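Local coordinates for hypothetical protein (Lactobacillus plantarum, PDB 2IAY) that is of unproven function but may play a role in amino-acid metabolism, at residues K24-T27 against L28-L31; L98-I101 against L102-I106. All blocks are in the same frame, centred on the assembly; numbering follows the deposited sequence.

Interaction 1 of 2, residues K24-T27 against L28-L31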
# COMPACT_ATOMS: atom_id res chain seq x y z
N LYS A 24 6.27 -14.05 0.44
CA LYS A 24 7.39 -14.51 1.25
C LYS A 24 7.90 -13.39 2.15
O LYS A 24 8.12 -12.26 1.73
CB LYS A 24 8.53 -15.01 0.36
CG LYS A 24 8.13 -16.26 -0.45
CD LYS A 24 9.04 -16.52 -1.65
CE LYS A 24 8.30 -17.11 -2.85
NZ LYS A 24 7.42 -16.08 -3.45
N LYS A 25 8.20 -13.77 3.40
CA LYS A 25 8.84 -12.91 4.40
C LYS A 25 10.05 -12.19 3.81
O LYS A 25 10.16 -10.96 3.92
CB LYS A 25 9.30 -13.79 5.60
CG LYS A 25 10.19 -13.09 6.60
CD LYS A 25 10.83 -14.05 7.60
CE LYS A 25 11.67 -13.28 8.59
NZ LYS A 25 12.23 -14.17 9.61
N TYR A 26 10.96 -12.93 3.19
CA TYR A 26 12.21 -12.31 2.77
C TYR A 26 11.96 -11.37 1.60
O TYR A 26 12.70 -10.42 1.42
CB TYR A 26 13.30 -13.35 2.42
CG TYR A 26 13.74 -14.19 3.61
CD1 TYR A 26 13.95 -13.66 4.86
CD2 TYR A 26 13.95 -15.56 3.43
CE1 TYR A 26 14.34 -14.51 5.94
CE2 TYR A 26 14.35 -16.36 4.41
CZ TYR A 26 14.53 -15.85 5.65
OH TYR A 26 14.93 -16.77 6.60
N THR A 27 10.97 -11.67 0.76
CA THR A 27 10.63 -10.78 -0.33
C THR A 27 10.02 -9.48 0.20
O THR A 27 10.37 -8.37 -0.26
CB THR A 27 9.72 -11.47 -1.33
OG1 THR A 27 10.38 -12.65 -1.75
CG2 THR A 27 9.46 -10.56 -2.56
N LEU A 28 9.13 -9.58 1.18
CA LEU A 28 8.59 -8.37 1.83
C LEU A 28 9.74 -7.50 2.33
O LEU A 28 9.78 -6.28 2.11
CB LEU A 28 7.62 -8.70 2.97
CG LEU A 28 6.28 -9.28 2.53
CD1 LEU A 28 5.57 -9.80 3.74
CD2 LEU A 28 5.41 -8.25 1.81
N MSE A 29 10.70 -8.11 3.02
CA MSE A 29 11.85 -7.38 3.57
C MSE A 29 12.64 -6.75 2.46
O MSE A 29 13.08 -5.62 2.54
CB MSE A 29 12.76 -8.35 4.37
CG MSE A 29 12.07 -8.80 5.63
SE MSE A 29 13.15 -10.05 6.64
CE MSE A 29 12.18 -9.84 8.34
N ASP A 30 12.86 -7.50 1.40
CA ASP A 30 13.62 -7.02 0.25
C ASP A 30 12.97 -5.80 -0.42
O ASP A 30 13.67 -4.97 -0.98
CB ASP A 30 13.82 -8.15 -0.78
CG ASP A 30 14.84 -7.80 -1.85
OD1 ASP A 30 15.97 -7.42 -1.45
OD2 ASP A 30 14.53 -7.94 -3.08
N LEU A 31 11.65 -5.69 -0.35
CA LEU A 31 10.92 -4.55 -0.93
C LEU A 31 10.71 -3.43 0.07
O LEU A 31 10.02 -2.46 -0.27
CB LEU A 31 9.57 -5.03 -1.50
CG LEU A 31 9.59 -5.58 -2.93
CD1 LEU A 31 9.82 -4.54 -3.97
CD2 LEU A 31 10.59 -6.72 -3.18
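The backbone N-H groups of L28, M29, D30 and L31 reach back four residues to the carbonyls of K24, K25, Y26 and T27, closing a short alpha-helix for which K24 is the N-cap. The first bond, L28 N to K24 O, is 2.9 Å long and nearly straight at 170°; by L31 N to T27 O the angle has fallen to 140°, as the helix gives way to a turn. On the outer side, Y26 and M29, a selenomethionine, run side by side in the same direction. In the conformer described, one of two deposited, M29 SE approaches Y26 CD1 to 4.1 Å and lies near the plane of the ring, so this Met-aromatic contact is made at the ring edge. K25 CG stands opposite its backbone N (chi1 170°), and the chain beyond stays extended, which carries the aliphatic part of the lysine across M29. Between T27 and L31, one turn apart, L31 CD2 sits 3.4 Å from T27 O and 4.1 Å from T27 CG2, alongside the methyl branch of the threonine. At the buried side, L28 CG rests 3.6 Å from K24 O. Salt bridges join K24 to D109 and D30 to R108, while L28 packs on F41 of strand 41-47 and L31 lies against N104 and F105 of helix 92-107.

Interaction 2 of 2, residues L98-I101 against L102-I106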
# COMPACT_ATOMS: atom_id res chain seq x y z
N LEU A 98 2.08 6.14 -6.90
CA LEU A 98 1.49 4.95 -6.27
C LEU A 98 1.58 3.73 -7.16
O LEU A 98 1.98 2.65 -6.74
CB LEU A 98 0.04 5.27 -5.88
CG LEU A 98 -0.74 4.09 -5.28
CD1 LEU A 98 -1.61 4.54 -4.04
CD2 LEU A 98 -1.54 3.34 -6.27
N ARG A 99 1.21 3.91 -8.41
CA ARG A 99 1.29 2.78 -9.34
C ARG A 99 2.70 2.27 -9.55
O ARG A 99 2.93 1.07 -9.69
CB ARG A 99 0.65 3.15 -10.67
CG ARG A 99 -0.87 3.29 -10.67
CD ARG A 99 -1.60 2.00 -10.29
NE ARG A 99 -3.02 2.16 -10.66
CZ ARG A 99 -4.08 2.11 -9.87
NH1 ARG A 99 -3.97 1.70 -8.63
NH2 ARG A 99 -5.26 2.51 -10.34
N TYR A 100 3.67 3.17 -9.58
CA TYR A 100 5.07 2.81 -9.69
C TYR A 100 5.51 1.94 -8.51
O TYR A 100 6.17 0.94 -8.69
CB TYR A 100 5.91 4.12 -9.80
CG TYR A 100 7.38 3.87 -10.06
CD1 TYR A 100 8.26 3.62 -9.03
CD2 TYR A 100 7.86 3.82 -11.36
CE1 TYR A 100 9.62 3.35 -9.31
CE2 TYR A 100 9.18 3.59 -11.64
CZ TYR A 100 10.04 3.34 -10.63
OH TYR A 100 11.34 3.10 -10.93
N ILE A 101 5.16 2.37 -7.30
CA ILE A 101 5.49 1.64 -6.11
C ILE A 101 4.87 0.25 -6.16
O ILE A 101 5.53 -0.78 -5.89
CB ILE A 101 5.04 2.43 -4.84
CG1 ILE A 101 5.86 3.71 -4.68
CG2 ILE A 101 5.16 1.54 -3.59
CD1 ILE A 101 5.20 4.76 -3.77
N LEU A 102 3.58 0.19 -6.44
CA LEU A 102 2.88 -1.09 -6.45
C LEU A 102 3.29 -2.01 -7.58
O LEU A 102 3.21 -3.21 -7.45
CB LEU A 102 1.37 -0.89 -6.41
CG LEU A 102 0.83 -0.16 -5.18
CD1 LEU A 102 -0.69 -0.06 -5.21
CD2 LEU A 102 1.30 -0.84 -3.90
N ALA A 103 3.77 -1.44 -8.69
CA ALA A 103 4.23 -2.27 -9.79
C ALA A 103 5.39 -3.14 -9.33
O ALA A 103 5.51 -4.26 -9.76
CB ALA A 103 4.70 -1.37 -10.96
N ASN A 104 6.24 -2.64 -8.46
CA ASN A 104 7.32 -3.44 -7.92
C ASN A 104 6.78 -4.64 -7.09
O ASN A 104 7.36 -5.70 -7.10
CB ASN A 104 8.27 -2.62 -7.05
CG ASN A 104 9.12 -1.67 -7.82
OD1 ASN A 104 9.48 -1.94 -8.97
ND2 ASN A 104 9.53 -0.59 -7.16
N PHE A 105 5.69 -4.39 -6.35
CA PHE A 105 5.08 -5.45 -5.57
C PHE A 105 4.44 -6.51 -6.48
O PHE A 105 4.49 -7.69 -6.16
CB PHE A 105 4.03 -4.87 -4.62
CG PHE A 105 4.54 -3.96 -3.51
CD1 PHE A 105 5.87 -3.66 -3.32
CD2 PHE A 105 3.61 -3.41 -2.66
CE1 PHE A 105 6.24 -2.79 -2.30
CE2 PHE A 105 4.00 -2.57 -1.63
CZ PHE A 105 5.32 -2.23 -1.48
N ILE A 106 3.90 -6.07 -7.62
CA ILE A 106 3.34 -7.02 -8.62
C ILE A 106 4.47 -7.86 -9.22
O ILE A 106 4.37 -9.07 -9.33
CB ILE A 106 2.58 -6.27 -9.70
CG1 ILE A 106 1.31 -5.69 -9.08
CG2 ILE A 106 2.22 -7.25 -10.82
CD1 ILE A 106 0.55 -4.76 -9.99
O HOH W 1 7.87 0.39 -10.81
O HOH W 2 8.16 -0.23 -4.55
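L102 N donates to L98 O at 2.9 Å, and A103 N to R99 O at 2.8 Å: i to i+4 bonds of an amphipathic alpha-helix, with one side packed on a beta-sheet and the other hydrated. The first is nearly straight (170°), the second bent to 140°. At the next residue the ladder opens, for Y100 O and N104 N stand 3.6 Å apart. From the backbone I101 O accepts a weak bond, from N104 N, and two waters supplement the ladder. Water 1 donates to Y100 O and, weakly, to N104 OD1; water 2 donates to I101 O and accepts from N104 ND2. N104 ND2 is thus tied to I101 O through water 2, and OD1 more loosely to Y100 O through water 1, which probably helps to set the amide's rotation. R99 turns outward to a salt bridge with D13.

On the apolar side, L98 CD2 meets L102 CD1 at 3.7 Å where the two leucines cross at a slant. L102 CG lies beside its own backbone N (chi1 -61°), a torsion that folds the side chain back towards L98 O. L98, I101 and L102 all rest on L59 of strand 57-63. F105 packs edge-to-face with F43, and F105 CZ comes to 4.3 Å from I101 CG2, a looser touch; I101 O lies over one face of the F105 ring, offset toward the rim. The oxygen of water 1 lies over one face of the Y100 ring, 3.3 Å from its plane and above its centre.

Interaction 1 precedes interaction 2 along the chain, and the four strands of the 34-76 antiparallel sheet come between their helices. Their centres lie about 14 Å apart, yet the two helices touch: L31 CD1 packs on N104 CB at 3.9 Å, and L31 CB on F105 CE1 at 4.1 Å. Strand 41-47 serves both, F41 meeting the short helix 25-30 and F43 the long helix 92-107; F33 likewise touches L28 and F105. The long helix lies against the sheet, and the short one sits at the surface near the C-terminal end of the long helix. Residues distant in sequence are thereby joined in one compact domain, which has been proposed to be a new fold.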